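Local structure of probable AP endonuclease (African swine fever virus, 6KI3) at residues A9-R14 / A31-F36; P149-K152 / Y156-S159; S207-H212 / T267-P272; M245-Y250 / S257-F262. The protein probably cleaves DNA on the 5' side of apurinic or apyrimidinic sites during DNA repair, using three zinc ions, and also trims mismatched 3' ends as an exonuclease. One frame throughout, in Å; residues are numbered along the deposited sequence.

Contact 1 (A9-R14 / A31-F36). With nucleotides of chain C.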
# COMPACT_ATOMS: atom_id res chain seq x y z
N ALA A 9 -1.29 1.09 -9.26
CA ALA A 9 -0.55 2.24 -8.77
C ALA A 9 -1.49 3.17 -8.00
O ALA A 9 -2.72 3.05 -8.08
CB ALA A 9 0.13 3.00 -9.92
N PHE A 10 -0.89 4.08 -7.24
CA PHE A 10 -1.66 5.13 -6.58
C PHE A 10 -2.17 6.12 -7.62
O PHE A 10 -1.43 6.55 -8.50
CB PHE A 10 -0.81 5.84 -5.54
CG PHE A 10 -1.35 7.17 -5.11
CD1 PHE A 10 -2.46 7.25 -4.28
CD2 PHE A 10 -0.75 8.35 -5.54
CE1 PHE A 10 -2.96 8.48 -3.90
CE2 PHE A 10 -1.25 9.58 -5.15
CZ PHE A 10 -2.36 9.64 -4.33
N VAL A 11 -3.45 6.48 -7.51
CA VAL A 11 -4.10 7.36 -8.47
C VAL A 11 -4.35 8.69 -7.77
O VAL A 11 -5.21 8.79 -6.89
CB VAL A 11 -5.41 6.76 -9.00
CG1 VAL A 11 -6.06 7.70 -10.00
CG2 VAL A 11 -5.14 5.40 -9.62
N SER A 12 -3.60 9.72 -8.16
CA SER A 12 -3.79 11.04 -7.58
C SER A 12 -4.90 11.78 -8.32
O SER A 12 -5.10 11.62 -9.53
CB SER A 12 -2.50 11.85 -7.64
OG SER A 12 -2.32 12.43 -8.92
N HIS A 13 -5.52 12.55 -7.62
CA HIS A 13 -6.58 13.36 -8.17
C HIS A 13 -6.04 14.38 -9.11
O HIS A 13 -6.64 14.57 -10.22
CB HIS A 13 -7.29 14.04 -7.03
CG HIS A 13 -8.25 15.08 -7.43
ND1 HIS A 13 -7.97 16.06 -8.31
CD2 HIS A 13 -9.50 15.36 -6.97
CE1 HIS A 13 -9.02 16.89 -8.40
NE2 HIS A 13 -9.96 16.47 -7.58
N ARG A 14 -4.98 15.07 -8.74
CA ARG A 14 -4.42 16.12 -9.60
C ARG A 14 -3.85 15.69 -10.97
O ARG A 14 -3.98 16.42 -11.95
CB ARG A 14 -3.36 16.91 -8.83
CG ARG A 14 -2.61 17.93 -9.68
CD ARG A 14 -1.40 18.48 -8.95
NE ARG A 14 -0.51 17.41 -8.49
CZ ARG A 14 0.68 17.14 -9.03
NH1 ARG A 14 1.13 17.87 -10.04
NH2 ARG A 14 1.41 16.15 -8.55
N ALA A 31 -10.98 6.11 -14.11
CA ALA A 31 -11.32 5.82 -15.50
C ALA A 31 -10.15 6.15 -16.42
O ALA A 31 -9.79 5.36 -17.30
CB ALA A 31 -12.57 6.60 -15.91
N ASN A 32 -9.55 7.33 -16.24
CA ASN A 32 -8.38 7.69 -17.04
C ASN A 32 -7.19 6.78 -16.71
O ASN A 32 -6.40 6.44 -17.59
CB ASN A 32 -8.02 9.15 -16.81
CG ASN A 32 -9.15 10.09 -17.17
OD1 ASN A 32 -10.04 9.74 -17.95
ND2 ASN A 32 -9.13 11.29 -16.61
N TYR A 33 -7.07 6.39 -15.44
CA TYR A 33 -5.98 5.50 -15.03
C TYR A 33 -6.15 4.10 -15.61
O TYR A 33 -5.15 3.43 -15.90
CB TYR A 33 -5.91 5.47 -13.50
CG TYR A 33 -5.28 4.23 -12.90
CD1 TYR A 33 -3.91 4.15 -12.71
CD2 TYR A 33 -6.07 3.17 -12.48
CE1 TYR A 33 -3.33 3.03 -12.14
CE2 TYR A 33 -5.50 2.05 -11.91
CZ TYR A 33 -4.14 1.98 -11.74
OH TYR A 33 -3.58 0.86 -11.18
N VAL A 34 -7.39 3.65 -15.80
CA VAL A 34 -7.62 2.37 -16.45
C VAL A 34 -7.36 2.47 -17.94
O VAL A 34 -6.81 1.55 -18.56
CB VAL A 34 -9.05 1.87 -16.15
CG1 VAL A 34 -9.46 0.77 -17.12
CG2 VAL A 34 -9.14 1.37 -14.72
N ALA A 35 -7.73 3.60 -18.55
CA ALA A 35 -7.42 3.82 -19.96
C ALA A 35 -5.92 3.81 -20.20
O ALA A 35 -5.44 3.22 -21.18
CB ALA A 35 -8.04 5.14 -20.43
N PHE A 36 -5.16 4.47 -19.32
CA PHE A 36 -3.70 4.46 -19.44
C PHE A 36 -3.15 3.04 -19.36
O PHE A 36 -2.13 2.74 -19.98
CB PHE A 36 -3.10 5.34 -18.35
CG PHE A 36 -1.60 5.27 -18.27
CD1 PHE A 36 -0.81 5.99 -19.15
CD2 PHE A 36 -0.98 4.50 -17.30
CE1 PHE A 36 0.57 5.93 -19.08
CE2 PHE A 36 0.40 4.43 -17.22
CZ PHE A 36 1.17 5.15 -18.11
P DG C 3 -4.94 13.49 -4.25
OP1 DG C 3 -5.59 12.18 -4.42
OP2 DG C 3 -4.26 14.12 -5.41
O5' DG C 3 -6.02 14.51 -3.69
C5' DG C 3 -6.55 14.31 -2.39
C4' DG C 3 -7.36 15.51 -1.94
O4' DG C 3 -6.48 16.55 -1.45
C3' DG C 3 -8.21 16.16 -3.03
O3' DG C 3 -9.46 16.54 -2.49
C2' DG C 3 -7.38 17.38 -3.43
C1' DG C 3 -6.77 17.77 -2.09
N9 DG C 3 -5.53 18.53 -2.21
C8 DG C 3 -4.53 18.35 -3.14
N7 DG C 3 -3.54 19.18 -3.00
C5 DG C 3 -3.90 19.96 -1.91
C6 DG C 3 -3.21 21.03 -1.29
O6 DG C 3 -2.11 21.52 -1.59
N1 DG C 3 -3.93 21.55 -0.21
C2 DG C 3 -5.15 21.09 0.21
N2 DG C 3 -5.69 21.71 1.27
N3 DG C 3 -5.80 20.09 -0.36
C4 DG C 3 -5.12 19.57 -1.41
O5' 3DR C 1 3.37 6.91 0.58
P 3DR C 1 3.91 6.32 1.98
OP1 3DR C 1 2.69 6.31 2.86
OP2 3DR C 1 4.43 4.96 1.61
OP3 3DR C 1 4.97 7.31 2.41
C2' 3DR C 1 0.21 8.54 -2.03
C5' 3DR C 1 2.45 7.99 0.54
C4' 3DR C 1 2.35 8.47 -0.90
O4' 3DR C 1 2.24 7.34 -1.77
C1' 3DR C 1 1.10 7.45 -2.61
C3' 3DR C 1 1.12 9.35 -1.13
O3' 3DR C 1 1.52 10.53 -1.82
P DA C 4 -10.67 17.03 -3.42
OP1 DA C 4 -11.67 15.95 -3.45
OP2 DA C 4 -10.13 17.56 -4.70
O5' DA C 4 -11.28 18.25 -2.60
C5' DA C 4 -11.56 18.09 -1.22
C4' DA C 4 -11.68 19.43 -0.52
O4' DA C 4 -10.39 20.09 -0.50
C3' DA C 4 -12.66 20.40 -1.16
O3' DA C 4 -13.41 21.05 -0.15
C2' DA C 4 -11.76 21.37 -1.93
C1' DA C 4 -10.49 21.37 -1.08
N9 DA C 4 -9.27 21.61 -1.85
C8 DA C 4 -8.91 20.99 -3.02
N7 DA C 4 -7.75 21.39 -3.49
C5 DA C 4 -7.32 22.33 -2.57
C6 DA C 4 -6.16 23.13 -2.49
N6 DA C 4 -5.18 23.10 -3.40
N1 DA C 4 -6.05 23.97 -1.44
C2 DA C 4 -7.03 24.00 -0.53
N3 DA C 4 -8.16 23.30 -0.49
C4 DA C 4 -8.25 22.48 -1.55

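Contact 2 (P149-K152 / Y156-S159). With nucleotides of chain D.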
# COMPACT_ATOMS: atom_id res chain seq x y z
N PRO A 149 6.30 1.01 8.73
CA PRO A 149 6.72 2.42 8.74
C PRO A 149 8.21 2.59 8.50
O PRO A 149 8.91 1.63 8.16
CB PRO A 149 6.33 2.87 10.15
CG PRO A 149 6.51 1.64 10.98
CD PRO A 149 6.14 0.47 10.09
N HIS A 150 8.70 3.82 8.66
CA HIS A 150 10.11 4.12 8.50
C HIS A 150 10.55 5.05 9.62
O HIS A 150 9.93 6.10 9.84
CB HIS A 150 10.39 4.76 7.13
CG HIS A 150 9.62 6.03 6.89
ND1 HIS A 150 10.11 7.27 7.25
CD2 HIS A 150 8.40 6.24 6.35
CE1 HIS A 150 9.23 8.19 6.93
NE2 HIS A 150 8.18 7.60 6.38
N ASN A 151 11.60 4.66 10.33
CA ASN A 151 12.23 5.54 11.31
C ASN A 151 13.66 5.05 11.54
O ASN A 151 14.06 3.99 11.06
CB ASN A 151 11.44 5.60 12.63
CG ASN A 151 11.53 4.32 13.44
OD1 ASN A 151 12.58 3.97 13.98
ND2 ASN A 151 10.40 3.63 13.57
N LYS A 152 14.42 5.85 12.29
CA LYS A 152 15.82 5.56 12.56
C LYS A 152 16.10 5.36 14.04
O LYS A 152 16.77 4.38 14.41
CB LYS A 152 16.70 6.69 12.02
CG LYS A 152 18.17 6.55 12.37
CD LYS A 152 19.05 6.68 11.15
CE LYS A 152 20.40 6.03 11.38
NZ LYS A 152 20.44 4.64 10.85
N TYR A 156 11.04 0.33 17.80
CA TYR A 156 10.06 -0.42 17.02
C TYR A 156 9.92 0.20 15.64
O TYR A 156 9.43 1.33 15.50
CB TYR A 156 8.72 -0.48 17.74
CG TYR A 156 8.64 -1.63 18.72
CD1 TYR A 156 8.47 -2.93 18.28
CD2 TYR A 156 8.74 -1.41 20.09
CE1 TYR A 156 8.40 -3.99 19.17
CE2 TYR A 156 8.68 -2.45 20.99
CZ TYR A 156 8.51 -3.74 20.52
OH TYR A 156 8.44 -4.79 21.41
N LYS A 157 10.36 -0.54 14.62
CA LYS A 157 10.20 -0.13 13.23
C LYS A 157 9.31 -1.08 12.43
O LYS A 157 8.89 -0.71 11.33
CB LYS A 157 11.57 -0.04 12.54
CG LYS A 157 12.65 0.62 13.40
CD LYS A 157 13.94 0.80 12.62
CE LYS A 157 15.10 1.10 13.55
NZ LYS A 157 14.85 2.29 14.40
N TYR A 158 9.03 -2.27 12.95
CA TYR A 158 8.15 -3.25 12.30
C TYR A 158 8.60 -3.54 10.87
O TYR A 158 7.80 -3.61 9.94
CB TYR A 158 6.69 -2.78 12.34
CG TYR A 158 6.15 -2.63 13.74
CD1 TYR A 158 5.78 -3.75 14.49
CD2 TYR A 158 6.02 -1.38 14.33
CE1 TYR A 158 5.29 -3.62 15.77
CE2 TYR A 158 5.53 -1.24 15.62
CZ TYR A 158 5.16 -2.36 16.33
OH TYR A 158 4.67 -2.23 17.61
N SER A 159 9.91 -3.71 10.70
CA SER A 159 10.49 -4.09 9.42
C SER A 159 11.22 -5.41 9.45
O SER A 159 11.42 -6.02 8.39
CB SER A 159 11.45 -3.00 8.92
OG SER A 159 10.74 -1.79 8.65
P DC D 13 12.99 9.14 13.32
OP1 DC D 13 13.78 7.92 13.04
OP2 DC D 13 12.81 9.60 14.71
O5' DC D 13 13.62 10.36 12.48
C5' DC D 13 13.95 10.18 11.11
C4' DC D 13 14.16 11.52 10.42
O4' DC D 13 12.95 12.30 10.52
C3' DC D 13 15.23 12.39 11.04
O3' DC D 13 16.51 12.05 10.51
C2' DC D 13 14.80 13.79 10.59
C1' DC D 13 13.28 13.67 10.45
N1 DC D 13 12.52 14.41 11.49
C2 DC D 13 11.99 15.67 11.20
O2 DC D 13 12.16 16.15 10.08
N3 DC D 13 11.29 16.33 12.16
C4 DC D 13 11.12 15.77 13.36
N4 DC D 13 10.43 16.46 14.28
C5 DC D 13 11.65 14.49 13.68
C6 DC D 13 12.34 13.85 12.72

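Contact 3 (S207-H212 / T267-P272)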
# COMPACT_ATOMS: atom_id res chain seq x y z
N SER A 207 11.11 -15.93 5.82
CA SER A 207 10.72 -15.74 7.21
C SER A 207 9.30 -15.21 7.33
O SER A 207 8.64 -15.43 8.35
CB SER A 207 11.71 -14.79 7.90
OG SER A 207 11.71 -13.52 7.27
N LEU A 208 8.82 -14.50 6.30
CA LEU A 208 7.44 -14.05 6.29
C LEU A 208 6.47 -15.22 6.14
O LEU A 208 5.49 -15.32 6.89
CB LEU A 208 7.22 -13.03 5.17
CG LEU A 208 5.77 -12.59 4.96
CD1 LEU A 208 5.26 -11.86 6.20
CD2 LEU A 208 5.64 -11.73 3.72
N GLU A 209 6.74 -16.10 5.18
CA GLU A 209 5.87 -17.26 5.00
C GLU A 209 5.93 -18.20 6.21
O GLU A 209 4.95 -18.89 6.50
CB GLU A 209 6.26 -18.02 3.73
CG GLU A 209 6.33 -17.14 2.49
CD GLU A 209 5.43 -17.64 1.37
OE1 GLU A 209 4.21 -17.78 1.61
OE2 GLU A 209 5.95 -17.88 0.26
N ASN A 210 7.06 -18.22 6.92
CA ASN A 210 7.20 -19.06 8.10
C ASN A 210 6.34 -18.60 9.27
O ASN A 210 6.34 -19.27 10.31
CB ASN A 210 8.66 -19.14 8.53
CG ASN A 210 9.50 -20.02 7.62
OD1 ASN A 210 8.96 -20.81 6.84
ND2 ASN A 210 10.81 -19.90 7.72
N ILE A 211 5.62 -17.49 9.15
CA ILE A 211 4.70 -17.05 10.19
C ILE A 211 3.32 -16.83 9.57
O ILE A 211 2.56 -15.97 10.02
CB ILE A 211 5.21 -15.78 10.91
CG1 ILE A 211 5.32 -14.61 9.94
CG2 ILE A 211 6.55 -16.05 11.58
CD1 ILE A 211 5.62 -13.29 10.63
N HIS A 212 3.00 -17.61 8.54
CA HIS A 212 1.70 -17.50 7.89
C HIS A 212 0.56 -17.76 8.86
O HIS A 212 -0.55 -17.25 8.66
CB HIS A 212 1.62 -18.47 6.70
CG HIS A 212 1.74 -19.91 7.09
ND1 HIS A 212 0.75 -20.58 7.78
CD2 HIS A 212 2.73 -20.81 6.89
CE1 HIS A 212 1.12 -21.83 7.98
NE2 HIS A 212 2.32 -22.00 7.45
N THR A 267 3.07 -13.08 -7.06
CA THR A 267 2.42 -13.93 -8.05
C THR A 267 1.86 -15.19 -7.42
O THR A 267 0.67 -15.50 -7.58
CB THR A 267 3.41 -14.28 -9.17
OG1 THR A 267 3.66 -13.11 -9.97
CG2 THR A 267 2.85 -15.38 -10.05
N ARG A 268 2.69 -15.93 -6.69
CA ARG A 268 2.29 -17.21 -6.11
C ARG A 268 1.22 -17.07 -5.04
O ARG A 268 0.61 -18.08 -4.67
CB ARG A 268 3.50 -17.94 -5.53
N HIS A 269 0.97 -15.86 -4.53
CA HIS A 269 -0.06 -15.65 -3.53
C HIS A 269 -1.14 -14.67 -3.98
O HIS A 269 -2.03 -14.35 -3.18
CB HIS A 269 0.57 -15.15 -2.22
CG HIS A 269 1.36 -16.20 -1.50
ND1 HIS A 269 0.77 -17.19 -0.74
CD2 HIS A 269 2.70 -16.42 -1.44
CE1 HIS A 269 1.71 -17.97 -0.23
NE2 HIS A 269 2.89 -17.53 -0.64
N GLN A 270 -1.09 -14.20 -5.22
CA GLN A 270 -2.12 -13.33 -5.79
C GLN A 270 -2.33 -12.08 -4.94
O GLN A 270 -3.45 -11.58 -4.79
CB GLN A 270 -3.43 -14.09 -5.99
CG GLN A 270 -3.27 -15.43 -6.68
CD GLN A 270 -4.43 -15.77 -7.59
OE1 GLN A 270 -4.26 -15.95 -8.80
NE2 GLN A 270 -5.63 -15.86 -7.01
N CYS A 271 -1.24 -11.57 -4.37
CA CYS A 271 -1.32 -10.40 -3.51
C CYS A 271 -1.51 -9.13 -4.32
O CYS A 271 -1.09 -9.05 -5.48
CB CYS A 271 -0.05 -10.29 -2.67
SG CYS A 271 0.12 -11.56 -1.40
N PRO A 272 -2.14 -8.12 -3.73
CA PRO A 272 -2.18 -6.80 -4.37
C PRO A 272 -0.84 -6.10 -4.26
O PRO A 272 -0.17 -6.17 -3.23
CB PRO A 272 -3.27 -6.05 -3.59
CG PRO A 272 -3.99 -7.10 -2.79
CD PRO A 272 -2.98 -8.16 -2.52

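Contact 4 (M245-Y250 / S257-F262)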
# COMPACT_ATOMS: atom_id res chain seq x y z
N MET A 245 18.10 3.56 -4.77
CA MET A 245 19.24 2.95 -4.11
C MET A 245 19.09 1.45 -3.91
O MET A 245 20.09 0.76 -3.70
CB MET A 245 19.48 3.63 -2.76
CG MET A 245 19.64 5.14 -2.84
SD MET A 245 21.31 5.65 -3.27
CE MET A 245 22.18 5.27 -1.74
N ILE A 246 17.87 0.92 -3.99
CA ILE A 246 17.66 -0.49 -3.67
C ILE A 246 18.01 -1.38 -4.86
O ILE A 246 18.63 -2.44 -4.70
CB ILE A 246 16.22 -0.74 -3.20
CG1 ILE A 246 15.81 0.29 -2.14
CG2 ILE A 246 16.08 -2.14 -2.63
CD1 ILE A 246 14.39 0.09 -1.64
N TRP A 247 17.62 -0.98 -6.08
CA TRP A 247 17.70 -1.89 -7.21
C TRP A 247 18.27 -1.27 -8.49
O TRP A 247 18.17 -1.91 -9.55
CB TRP A 247 16.32 -2.48 -7.52
CG TRP A 247 15.77 -3.35 -6.43
CD1 TRP A 247 16.33 -4.49 -5.93
CD2 TRP A 247 14.54 -3.16 -5.72
NE1 TRP A 247 15.53 -5.01 -4.94
CE2 TRP A 247 14.42 -4.22 -4.80
CE3 TRP A 247 13.53 -2.19 -5.77
CZ2 TRP A 247 13.34 -4.34 -3.93
CZ3 TRP A 247 12.45 -2.31 -4.91
CH2 TRP A 247 12.36 -3.38 -4.00
N LYS A 248 18.85 -0.07 -8.44
CA LYS A 248 19.41 0.51 -9.65
C LYS A 248 20.56 -0.34 -10.20
O LYS A 248 20.74 -0.41 -11.42
CB LYS A 248 19.89 1.94 -9.40
N SER A 249 21.32 -0.98 -9.32
CA SER A 249 22.44 -1.81 -9.75
C SER A 249 22.00 -3.11 -10.41
O SER A 249 22.85 -3.84 -10.93
CB SER A 249 23.35 -2.12 -8.55
OG SER A 249 23.64 -0.94 -7.83
N TYR A 250 20.71 -3.41 -10.41
CA TYR A 250 20.19 -4.64 -11.00
C TYR A 250 19.38 -4.39 -12.27
O TYR A 250 18.68 -5.29 -12.73
CB TYR A 250 19.34 -5.40 -9.99
CG TYR A 250 20.12 -5.95 -8.82
CD1 TYR A 250 20.33 -5.19 -7.68
CD2 TYR A 250 20.63 -7.25 -8.85
CE1 TYR A 250 21.04 -5.70 -6.60
CE2 TYR A 250 21.34 -7.76 -7.78
CZ TYR A 250 21.54 -6.98 -6.66
OH TYR A 250 22.24 -7.49 -5.59
N SER A 257 17.59 -9.22 -8.91
CA SER A 257 17.26 -8.18 -7.95
C SER A 257 16.38 -8.74 -6.84
O SER A 257 15.80 -9.83 -6.95
CB SER A 257 16.55 -7.02 -8.63
OG SER A 257 15.32 -7.43 -9.20
N GLY A 258 16.28 -7.98 -5.75
CA GLY A 258 15.36 -8.34 -4.69
C GLY A 258 13.91 -8.14 -5.08
O GLY A 258 13.02 -8.82 -4.55
N LEU A 259 13.64 -7.23 -6.02
CA LEU A 259 12.27 -6.97 -6.44
C LEU A 259 11.67 -8.17 -7.15
O LEU A 259 10.50 -8.51 -6.93
CB LEU A 259 12.21 -5.74 -7.34
CG LEU A 259 10.86 -5.51 -7.95
CD1 LEU A 259 10.03 -4.67 -7.07
CD2 LEU A 259 10.96 -4.91 -9.33
N TYR A 260 12.45 -8.82 -8.03
CA TYR A 260 11.93 -9.98 -8.74
C TYR A 260 11.52 -11.09 -7.78
O TYR A 260 10.58 -11.84 -8.07
CB TYR A 260 12.96 -10.50 -9.74
CG TYR A 260 12.52 -11.76 -10.45
CD1 TYR A 260 11.41 -11.76 -11.29
CD2 TYR A 260 13.20 -12.96 -10.27
CE1 TYR A 260 11.00 -12.91 -11.93
CE2 TYR A 260 12.80 -14.11 -10.92
CZ TYR A 260 11.70 -14.08 -11.75
OH TYR A 260 11.29 -15.23 -12.39
N CYS A 261 12.20 -11.21 -6.65
CA CYS A 261 11.77 -12.16 -5.63
C CYS A 261 10.45 -11.72 -5.00
O CYS A 261 9.61 -12.56 -4.66
CB CYS A 261 12.85 -12.32 -4.56
SG CYS A 261 12.49 -13.59 -3.32
N PHE A 262 10.26 -10.41 -4.84
CA PHE A 262 8.97 -9.91 -4.36
C PHE A 262 7.87 -10.16 -5.39
O PHE A 262 6.73 -10.46 -5.03
CB PHE A 262 9.06 -8.42 -4.04
CG PHE A 262 9.64 -8.12 -2.68
CD1 PHE A 262 8.82 -8.12 -1.56
CD2 PHE A 262 10.98 -7.84 -2.52
CE1 PHE A 262 9.35 -7.85 -0.30
CE2 PHE A 262 11.51 -7.56 -1.27
CZ PHE A 262 10.69 -7.57 -0.16

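Contact 1 (A9-R14 / A31-F36)
A first torsion of 156° swings the Tyr33 ring off its helix, opposite the backbone N, while Val11 turns CG2 opposite its carbonyl carbon, and ring and methyl meet between the end of strand 6-10 and helix 25-39. CG2 sits over one ring face, 3.6 Å from the centroid of the Tyr33 ring and 16° off its normal, a CH-pi contact shifted toward CG. Beyond the ring, the hydroxyl OH takes a bond from the N-H of Ala9 at 3.0 Å, bent to 140°; the same OH also pairs with the backbone O of Ser46, so two strands of the sheet grip it. Phe44 stacks on the Tyr33 ring. This is strand-helix packing in the TIM barrel of an endonuclease IV-type enzyme, a helix laid against the outside of the parallel barrel. From Phe10 onward the strand end turns to the DNA. The abasic-site analogue 3DR1 of chain C lays C2' over the centre of the Phe10 ring, and His13 N gives its hydrogen to OP2 of DG3 of chain C at 3.0 Å. Ser12, at the N-cap of the short helix 13-16, accepts from Leu15 N with its OG.

Contact 2 (P149-K152 / Y156-S159)
The loop that follows strand 143-147 at the DNA-binding end of the TIM barrel folds back on itself here, beside the zinc site: the side chain of Pro149 is about 5 Å from that of His187, a zinc ligand. Residues 149-152 and 156-159 are both irregular, and side-chain amide and ammonium groups do the work of tying them together. Asn151 reaches across with both ends of its amide. Its ND2 gives a fairly straight bond of 3.2 Å to Tyr156 O, which lies close to the amide plane. Its OD1 accepts from Lys157 NZ at 2.9 Å, the donor tilted 22° from the carbonyl plane, and also from the backbone N of His154, so three bonds, two to OD1 and one from ND2, fix the amide's rotation. The extended Lys157 chain passes obliquely across the amide, its CG 3.4 Å from Asn151 OD1, and then bends at its last torsion (chi4 -56°), which turns NZ back onto the loop. There a weak bond of 2.8 Å from Lys157 NZ to Lys152 O and a further one to His154 O join that to Asn151 OD1, so three oxygens of the loop gather round one positive charge. Gln163 OE1 takes the N-H groups of Lys157 and Tyr158, linking the fold to helix 161-174. Asn151 lies near the phosphate of DC13 of chain D, though the modelled approach of Lys152 to it is too close to be relied on. At the other end of the contact the Pro149 ring lies against the 157-158 peptide, its CD 3.2 Å from Lys157 O and 4.0 Å from Tyr158 CB.

Contact 3 (S207-H212 / T267-P272)
A single polar side-chain pair at the protein surface makes this contact, bridging the C-terminal ends of two helices, 198-209 and 258-269, on the outside of the barrel. The backbones stand well apart, with 10.5 Å between CA of Glu209 and CA of His269, and the two side chains reach for each other from opposite directions. Only 78 Å² is buried, all of it on Glu209 and His269. The carboxylate comes to the NE2 end of the imidazole, both of its oxygens nearby: OE1 lies 2.6 Å from His269 NE2, while OE2, in the plane of the ring at its edge, takes a weak bond of 3.2 Å from the same NE2. The carboxylate is turned steeply against the ring, the two planes 71° apart. Glu209 is bent at its second torsion (chi2 -124°), which directs CD across the gap. The closeness of a carboxylate would probably favour a protonated imidazole. The Tyr265 ring, one helical turn before His269, meets the imidazole with its plane at about 45° and also touches Glu209, giving the polar bridge an aromatic neighbour. Just beyond His269 the chain leaves the helix: Gln270 has positive phi, with two bonds back into the last turn, and the chain then enters strand 272-275 of the barrel. The pair thus joins two outer helices of the TIM barrel, one of which closes in a Schellman motif before strand 272-275.

Contact 4 (M245-Y250 / S257-F262)
The Trp247 indole lies over the first turn of helix 258-269, its six-membered ring covered by Leu259 CB, which stands 3.7 Å from the ring centroid and only 11° off the normal, a CH-pi contact. Ile246 CG2 covers the opposite face, so the ring is sandwiched between two aliphatic groups. A chi1 of 173° sends the Leu259 chain away from its own N and carries CD1 out over the far rim, 4.0 Å from Trp247 CZ3. The indole nitrogen sits beside the helix N-terminus without bonding to it: Trp247 NE1 is 3.1 Å from Leu259 N, two donors side by side, and NE1 instead makes a weak bond to Ile195 O. This is the start of a helix on the outside of the TIM barrel, where the loop after strand 238-239 folds onto the helix. Ser257 is its N-cap, with OG accepting weakly from Tyr260 N at 3.4 Å and bonded also to Ile254 O. The same serine packs against Tyr250, its CA over one face of the phenol ring at 4.0 Å from the centroid, and its CB 3.5 Å from Tyr250 CB. Farther along, Phe262 CD2 comes within 4.5 Å of Trp247 CZ2, close to Thr185 of helix 185-190.

Contacts 1 and 4 are buried and largely apolar, each pairing an aromatic ring with an aliphatic carbon over its face, though contact 1 adds a hydroxyl bond to a barrel strand. Contact 2 is only partly buried and depends on amide and lysine hydrogen bonds within one loop, while contact 3 is a small polar pair at the surface. Contacts 3 and 4 share helix 258-269, one near its end and the other at its start, their nearest atoms about 5 Å apart. Contacts 1 and 2 both lie near DNA, on different strands and on opposite sides of the chain's centre, the approach in contact 2 being less certain; contact 3 lies away from the zinc site.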